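Local atomic coordinates of putative antidote protein of plasmid maintenance system (Nostoc punctiforme, PDB entry 3CEC), a protein that is probably the antitoxin ("antidote") of a plasmid-maintenance toxin–antitoxin pair, with a helix-turn-helix domain expected to bind operator DNA. Residues Gly20-Ile23 / Ala24-Asp28; Arg56-Thr59 / Val60-Ile64; Leu70-Gly73 / Pro74-Leu78. One frame throughout, in Å; residues are numbered along the deposited sequence.

Contact 1 (Gly20-Ile23 / Ala24-Asp28); sequences GEVI and ADILD
Helix 19-30 opens the all-helical helix-turn-helix domain, and its middle turns set V22 against I26 and I23 against L27, each pair four residues apart. Backbone bonds frame both pairs. I26 N donates to V22 O (2.9 Å) at an N-H...O angle of 161°, and L27 N gives a bond of the same length to I23 O. A24 N to G20 O and D25 N to E21 O complete the series. On one side, V22 CG1 reaches I26 CD1 at 4.0 Å, the two side chains slanting across each other. In I26, CG1 lies anti to the carbonyl carbon (chi1 -70°), which folds it back over the preceding turn until it rests 3.3 Å from V22 O. The branch thus lies against one flank of an oxygen that accepts the I26 amide and is also within reach of water 1, which D25 OD2 shares. I23 and L27 instead extend abreast in one direction: CG2 of I23 is 4.2 Å from both CG and CD1 of L27, and L27 CG hangs 3.3 Å from I23 O. An alanine in place of L27 would lack CG and both methyls, and would probably leave I23 CG2 without its neighbour along the helix and open a gap towards F37. F37 of helix 34-41 meets both side chains, and W77 of helix 74-101 touches V22, I23 and I26. This is the i/i+4 packing ordinary for an amphipathic helix, here the first helix of a helix-turn-helix domain, with its I23/L27 side against helices 34-41 and 45-52.

Contact 2 (Arg56-Thr59 / Val60-Ile64); sequences RSIT and VDIAI
I62 meets T59 and I58 where the loop after helix 45-52 runs into helix 60-70. From its CB, 3.5 Å from T59 OG1, the side chain divides. CG1, placed beside the backbone N (chi1 -68°), passes 3.3 Å from the same hydroxyl oxygen, and CD1 at its tip continues past OG1 to within 4.1 Å of T59 N. The other branch, CG2, touches I58 CD1 at 3.9 Å. The T59 hydroxyl is therefore lined by the aliphatic arm of I62 while its oxygen accepts the I62 amide at 3.0 Å, with an N-H...O angle of 163°. A chi1 of 58° tucks OG1 between the backbone N and carbonyl carbon of T59, turned back over the first helical turn. One residue on, A63 N donates to T59 O (2.9 Å) as the first regular helix bond. I58 CG2 presses on A63 CB at 3.7 Å. The charge of D61 is engaged elsewhere: its carboxylate forms a salt bridge with R65 and a hydrogen bond to a bound methylpentanediol, probably from the crystallisation liquor. I58 and I62 also reach helix 45-52 through V51 and T47. A threonine N-cap, with apolar contact between the residue before it and the fourth after it, is typical of a capped helix start with a hydrophobic staple.

Contact 3 (Leu70-Gly73 / Pro74-Leu78); sequences LGNG and PRLWL
Beyond L70 the chain takes a positive phi at G71 and again at G73, a double change of course that brings L70, N72 and G73 along the CD1-NE1-CZ2 side of the W77 indole at the start of helix 74-101. L70 CD1 comes obliquely against the benzo ring, 3.5 Å from W77 CZ2, the leucine and the indole standing roughly perpendicular. The pyrrole edge faces polar atoms. NE1 donates to N72 OD1 at 3.0 Å with an N-H...O angle of 159°; the oxygen lies close to the indole plane, whereas NE1 stands above the plane of the N72 carbonyl, and amide and ring planes are turned 56° apart. CG of N72 sits between its own backbone N and carbonyl carbon (chi1 52°), which folds the short amide back over the loop towards the ring. Beside it, at the same edge, G73 O lies 3.2 Å from W77 CD1, so two oxygens flank the NE1-CD1 side of the indole. The loop joins helix 60-70 to the long C-terminal helix 74-101, the last connection among the five helices of this helix-turn-helix domain, and W77 is carried inward from it, meeting L66 of helix 60-70 as well as helix 19-30. The bond to N72 satisfies the indole N-H of this buried ring and, with the packing around it, would limit its rotation. Over one ring face lies L76 CD2, 3.7 Å above the plane and over its centre. N72 and L76 are further joined by water 2, which donates to N72 O (2.7 Å) and accepts from L76 N (2.9 Å). That water supplies an acceptor to an amide in the first turn of the helix, where G73 O is 4.1 Å from L76 N.

How the contacts relate
Contacts 1 and 3 meet chiefly at W77: V22 CG1 lies 3.7 Å from W77 CH2. I23 CG1 approaches W77 CZ3 at 3.8 Å. I26 CD1 also reaches L70 CD1 at 4.0 Å. Contact 2 joins contact 3 on another side, where A63 CB meets L78 CG at 3.6 Å and P74 packs on A63 and I64. Contacts 1 and 2 do not touch; their nearest atoms are about 5 Å apart and their centres about 15 Å. Both nevertheless reach helix 45-52, which, as in relatives, is probably the DNA-recognition helix. The bound methylpentanediol lies at contact 2, beside D61.

Contact 1 (Gly20-Ile23 / Ala24-Asp28)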
loop_
_atom_site.group_PDB
_atom_site.type_symbol
_atom_site.label_atom_id
_atom_site.label_comp_id
_atom_site.label_asym_id
_atom_site.label_seq_id
_atom_site.Cartn_x
_atom_site.Cartn_y
_atom_site.Cartn_z
ATOM N N GLY A 20 2.699 0.899 -1.423
ATOM C CA GLY A 20 3.023 1.156 -2.808
ATOM C C GLY A 20 4.300 1.948 -2.981
ATOM O O GLY A 20 5.031 1.773 -3.941
ATOM N N GLU A 21 4.532 2.842 -2.026
ATOM C CA GLU A 21 5.727 3.674 -2.066
ATOM C C GLU A 21 6.959 2.825 -1.791
ATOM O O GLU A 21 8.042 3.021 -2.424
ATOM C CB GLU A 21 5.646 4.830 -1.066
ATOM C CG GLU A 21 4.542 5.815 -1.420
ATOM C CD GLU A 21 4.363 6.928 -0.378
ATOM O OE1 GLU A 21 3.988 6.658 0.790
ATOM O OE2 GLU A 21 4.589 8.087 -0.762
ATOM N N VAL A 22 6.779 1.855 -0.916
ATOM C CA VAL A 22 7.889 0.956 -0.577
ATOM C C VAL A 22 8.194 0.068 -1.763
ATOM O O VAL A 22 9.374 -0.122 -2.153
ATOM C CB VAL A 22 7.615 0.097 0.658
ATOM C CG1 VAL A 22 8.812 -0.839 0.961
ATOM C CG2 VAL A 22 7.318 1.058 1.882
ATOM N N ILE A 23 7.143 -0.442 -2.385
ATOM C CA ILE A 23 7.303 -1.265 -3.585
ATOM C C ILE A 23 8.033 -0.478 -4.690
ATOM O O ILE A 23 8.958 -0.985 -5.284
ATOM C CB ILE A 23 5.946 -1.867 -4.080
ATOM C CG1 ILE A 23 5.469 -2.898 -3.060
ATOM C CG2 ILE A 23 6.087 -2.466 -5.474
ATOM C CD1 ILE A 23 4.043 -3.236 -3.234
ATOM N N ALA A 24 7.574 0.727 -4.957
ATOM C CA ALA A 24 8.170 1.548 -6.050
ATOM C C ALA A 24 9.675 1.719 -5.815
ATOM O O ALA A 24 10.509 1.657 -6.750
ATOM C CB ALA A 24 7.489 2.907 -6.111
ATOM N N ASP A 25 10.009 1.951 -4.554
ATOM C CA ASP A 25 11.414 2.170 -4.161
ATOM C C ASP A 25 12.232 0.891 -4.394
ATOM O O ASP A 25 13.374 0.952 -4.830
ATOM C CB ASP A 25 11.505 2.612 -2.735
ATOM C CG ASP A 25 12.915 3.034 -2.353
ATOM O OD1 ASP A 25 13.424 4.038 -2.926
ATOM O OD2 ASP A 25 13.452 2.324 -1.508
ATOM N N ILE A 26 11.655 -0.259 -4.012
ATOM C CA ILE A 26 12.315 -1.558 -4.237
ATOM C C ILE A 26 12.578 -1.737 -5.739
ATOM O O ILE A 26 13.659 -2.157 -6.145
ATOM C CB ILE A 26 11.456 -2.710 -3.660
ATOM C CG1 ILE A 26 11.468 -2.632 -2.115
ATOM C CG2 ILE A 26 11.937 -4.060 -4.171
ATOM C CD1 ILE A 26 10.391 -3.571 -1.439
ATOM N N LEU A 27 11.568 -1.466 -6.548
ATOM C CA LEU A 27 11.680 -1.756 -7.983
ATOM C C LEU A 27 12.771 -0.828 -8.536
ATOM O O LEU A 27 13.540 -1.201 -9.430
ATOM C CB LEU A 27 10.327 -1.539 -8.668
ATOM C CG LEU A 27 9.227 -2.521 -8.231
ATOM C CD1 LEU A 27 8.016 -2.532 -9.201
ATOM C CD2 LEU A 27 9.759 -3.948 -8.045
ATOM N N ASP A 28 12.832 0.367 -7.987
ATOM C CA ASP A 28 13.820 1.372 -8.453
ATOM C C ASP A 28 15.239 0.900 -8.117
ATOM O O ASP A 28 16.177 0.969 -8.920
ATOM C CB ASP A 28 13.523 2.717 -7.835
ATOM C CG ASP A 28 14.400 3.826 -8.382
ATOM O OD1 ASP A 28 14.898 3.671 -9.527
ATOM O OD2 ASP A 28 14.556 4.845 -7.656
HETATM O O HOH W 1 11.651 0.607 -0.118
#

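Contact 2 (Arg56-Thr59 / Val60-Ile64)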
loop_
_atom_site.group_PDB
_atom_site.type_symbol
_atom_site.label_atom_id
_atom_site.label_comp_id
_atom_site.label_asym_id
_atom_site.label_seq_id
_atom_site.Cartn_x
_atom_site.Cartn_y
_atom_site.Cartn_z
ATOM N N ARG A 56 -5.151 0.980 -4.683
ATOM C CA ARG A 56 -5.564 -0.331 -4.289
ATOM C C ARG A 56 -4.811 -0.697 -3.015
ATOM O O ARG A 56 -3.612 -0.469 -2.895
ATOM C CB ARG A 56 -5.226 -1.336 -5.415
ATOM C CG ARG A 56 -5.474 -2.767 -5.109
ATOM C CD ARG A 56 -5.163 -3.654 -6.305
ATOM N NE ARG A 56 -6.056 -3.373 -7.426
ATOM C CZ ARG A 56 -7.341 -3.740 -7.471
ATOM N NH1 ARG A 56 -7.889 -4.416 -6.465
ATOM N NH2 ARG A 56 -8.089 -3.432 -8.528
ATOM N N SER A 57 -5.538 -1.276 -2.082
ATOM C CA SER A 57 -4.925 -1.759 -0.846
ATOM C C SER A 57 -4.262 -3.103 -1.038
ATOM O O SER A 57 -4.717 -3.943 -1.845
ATOM C CB SER A 57 -5.973 -1.928 0.257
ATOM O OG SER A 57 -6.515 -0.669 0.544
ATOM N N ILE A 58 -3.268 -3.340 -0.194
ATOM C CA ILE A 58 -2.681 -4.694 -0.059
ATOM C C ILE A 58 -3.731 -5.638 0.525
ATOM O O ILE A 58 -4.243 -5.406 1.626
ATOM C CB ILE A 58 -1.480 -4.681 0.977
ATOM C CG1 ILE A 58 -0.325 -3.770 0.519
ATOM C CG2 ILE A 58 -0.992 -6.098 1.284
ATOM C CD1 ILE A 58 0.299 -4.193 -0.676
ATOM N N THR A 59 -4.023 -6.710 -0.194
ATOM C CA THR A 59 -4.829 -7.766 0.350
ATOM C C THR A 59 -3.928 -8.828 1.036
ATOM O O THR A 59 -2.709 -8.828 0.886
ATOM C CB THR A 59 -5.563 -8.495 -0.792
ATOM O OG1 THR A 59 -4.585 -8.982 -1.701
ATOM C CG2 THR A 59 -6.589 -7.561 -1.500
ATOM N N VAL A 60 -4.526 -9.766 1.784
ATOM C CA VAL A 60 -3.727 -10.826 2.376
ATOM C C VAL A 60 -3.011 -11.587 1.284
ATOM O O VAL A 60 -1.820 -11.875 1.355
ATOM C CB VAL A 60 -4.537 -11.789 3.258
ATOM C CG1 VAL A 60 -3.677 -12.938 3.798
ATOM C CG2 VAL A 60 -5.244 -10.937 4.385
ATOM N N ASP A 61 -3.735 -11.876 0.201
ATOM C CA ASP A 61 -3.123 -12.571 -0.963
ATOM C C ASP A 61 -1.860 -11.828 -1.493
ATOM O O ASP A 61 -0.787 -12.418 -1.728
ATOM C CB ASP A 61 -4.177 -12.783 -2.102
ATOM C CG ASP A 61 -3.538 -13.261 -3.396
ATOM O OD1 ASP A 61 -3.118 -12.414 -4.187
ATOM O OD2 ASP A 61 -3.514 -14.514 -3.584
ATOM N N ILE A 62 -1.981 -10.509 -1.690
ATOM C CA ILE A 62 -0.838 -9.713 -2.176
ATOM C C ILE A 62 0.289 -9.686 -1.171
ATOM O O ILE A 62 1.478 -9.858 -1.546
ATOM C CB ILE A 62 -1.241 -8.295 -2.574
ATOM C CG1 ILE A 62 -2.124 -8.358 -3.822
ATOM C CG2 ILE A 62 0.017 -7.428 -2.782
ATOM C CD1 ILE A 62 -2.871 -6.991 -4.093
ATOM N N ALA A 63 -0.057 -9.587 0.105
ATOM C CA ALA A 63 0.967 -9.627 1.200
ATOM C C ALA A 63 1.712 -10.953 1.221
ATOM O O ALA A 63 2.938 -10.969 1.321
ATOM C CB ALA A 63 0.353 -9.318 2.548
ATOM N N ILE A 64 0.999 -12.051 1.012
ATOM C CA ILE A 64 1.629 -13.371 0.944
ATOM C C ILE A 64 2.588 -13.476 -0.198
ATOM O O ILE A 64 3.714 -13.932 -0.114
ATOM C CB ILE A 64 0.590 -14.503 0.939
ATOM C CG1 ILE A 64 -0.126 -14.572 2.258
ATOM C CG2 ILE A 64 1.294 -15.843 0.498
ATOM C CD1 ILE A 64 0.690 -15.296 3.319
#

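Contact 3 (Leu70-Gly73 / Pro74-Leu78)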
loop_
_atom_site.group_PDB
_atom_site.type_symbol
_atom_site.label_atom_id
_atom_site.label_comp_id
_atom_site.label_asym_id
_atom_site.label_seq_id
_atom_site.Cartn_x
_atom_site.Cartn_y
_atom_site.Cartn_z
ATOM N N LEU A 70 9.943 -11.586 -1.858
ATOM C CA LEU A 70 10.988 -10.717 -1.271
ATOM C C LEU A 70 11.693 -11.344 -0.098
ATOM O O LEU A 70 12.792 -10.960 0.288
ATOM C CB LEU A 70 10.349 -9.381 -0.830
ATOM C CG LEU A 70 9.742 -8.592 -2.015
ATOM C CD1 LEU A 70 9.044 -7.371 -1.408
ATOM C CD2 LEU A 70 10.776 -8.139 -3.030
ATOM N N GLY A 71 11.067 -12.330 0.467
ATOM C CA GLY A 71 11.572 -13.075 1.645
ATOM C C GLY A 71 11.492 -12.343 2.932
ATOM O O GLY A 71 12.284 -12.564 3.859
ATOM N N ASN A 72 10.490 -11.494 3.055
ATOM C CA ASN A 72 10.263 -10.730 4.272
ATOM C C ASN A 72 8.917 -10.967 4.948
ATOM O O ASN A 72 8.602 -10.289 5.906
ATOM C CB ASN A 72 10.526 -9.254 4.139
ATOM C CG ASN A 72 9.799 -8.602 2.967
ATOM O OD1 ASN A 72 8.771 -9.102 2.492
ATOM N ND2 ASN A 72 10.321 -7.457 2.553
ATOM N N GLY A 73 8.168 -11.921 4.414
ATOM C CA GLY A 73 6.928 -12.310 5.094
ATOM C C GLY A 73 5.787 -11.318 4.872
ATOM O O GLY A 73 5.966 -10.195 4.443
ATOM N N PRO A 74 4.558 -11.767 5.136
ATOM C CA PRO A 74 3.410 -10.930 4.840
ATOM C C PRO A 74 3.088 -9.854 5.829
ATOM O O PRO A 74 2.387 -8.894 5.532
ATOM C CB PRO A 74 2.270 -11.934 4.751
ATOM C CG PRO A 74 2.679 -12.963 5.762
ATOM C CD PRO A 74 4.138 -13.145 5.439
ATOM N N ARG A 75 3.535 -10.046 7.070
ATOM C CA ARG A 75 3.084 -9.159 8.118
ATOM C C ARG A 75 3.578 -7.756 7.925
ATOM O O ARG A 75 2.842 -6.798 8.195
ATOM C CB ARG A 75 3.523 -9.699 9.477
ATOM C CG ARG A 75 2.713 -10.891 9.939
ATOM C CD ARG A 75 2.811 -11.079 11.459
ATOM N NE ARG A 75 1.910 -12.107 11.952
ATOM C CZ ARG A 75 0.856 -11.859 12.723
ATOM N NH1 ARG A 75 0.597 -10.629 13.148
ATOM N NH2 ARG A 75 0.089 -12.851 13.130
ATOM N N LEU A 76 4.818 -7.649 7.473
ATOM C CA LEU A 76 5.445 -6.321 7.198
ATOM C C LEU A 76 4.495 -5.480 6.314
ATOM O O LEU A 76 4.114 -4.334 6.580
ATOM C CB LEU A 76 6.786 -6.486 6.513
ATOM C CG LEU A 76 7.546 -5.214 6.216
ATOM C CD1 LEU A 76 9.074 -5.585 6.191
ATOM C CD2 LEU A 76 7.093 -4.572 4.884
ATOM N N TRP A 77 3.976 -6.163 5.322
ATOM C CA TRP A 77 3.137 -5.549 4.278
ATOM C C TRP A 77 1.726 -5.190 4.809
ATOM O O TRP A 77 1.175 -4.139 4.465
ATOM C CB TRP A 77 3.062 -6.468 3.036
ATOM C CG TRP A 77 4.399 -6.575 2.451
ATOM C CD1 TRP A 77 5.307 -7.617 2.577
ATOM C CD2 TRP A 77 5.106 -5.533 1.743
ATOM N NE1 TRP A 77 6.486 -7.306 1.956
ATOM C CE2 TRP A 77 6.404 -6.041 1.437
ATOM C CE3 TRP A 77 4.771 -4.241 1.348
ATOM C CZ2 TRP A 77 7.335 -5.281 0.770
ATOM C CZ3 TRP A 77 5.675 -3.518 0.659
ATOM C CH2 TRP A 77 6.945 -4.029 0.387
ATOM N N LEU A 78 1.142 -6.148 5.550
ATOM C CA LEU A 78 -0.158 -5.934 6.176
ATOM C C LEU A 78 -0.063 -4.811 7.202
ATOM O O LEU A 78 -0.982 -4.013 7.311
ATOM C CB LEU A 78 -0.678 -7.226 6.758
ATOM C CG LEU A 78 -1.029 -8.296 5.700
ATOM C CD1 LEU A 78 -1.259 -9.644 6.441
ATOM C CD2 LEU A 78 -2.265 -7.907 4.877
HETATM O O HOH W 2 6.754 -9.783 7.781
#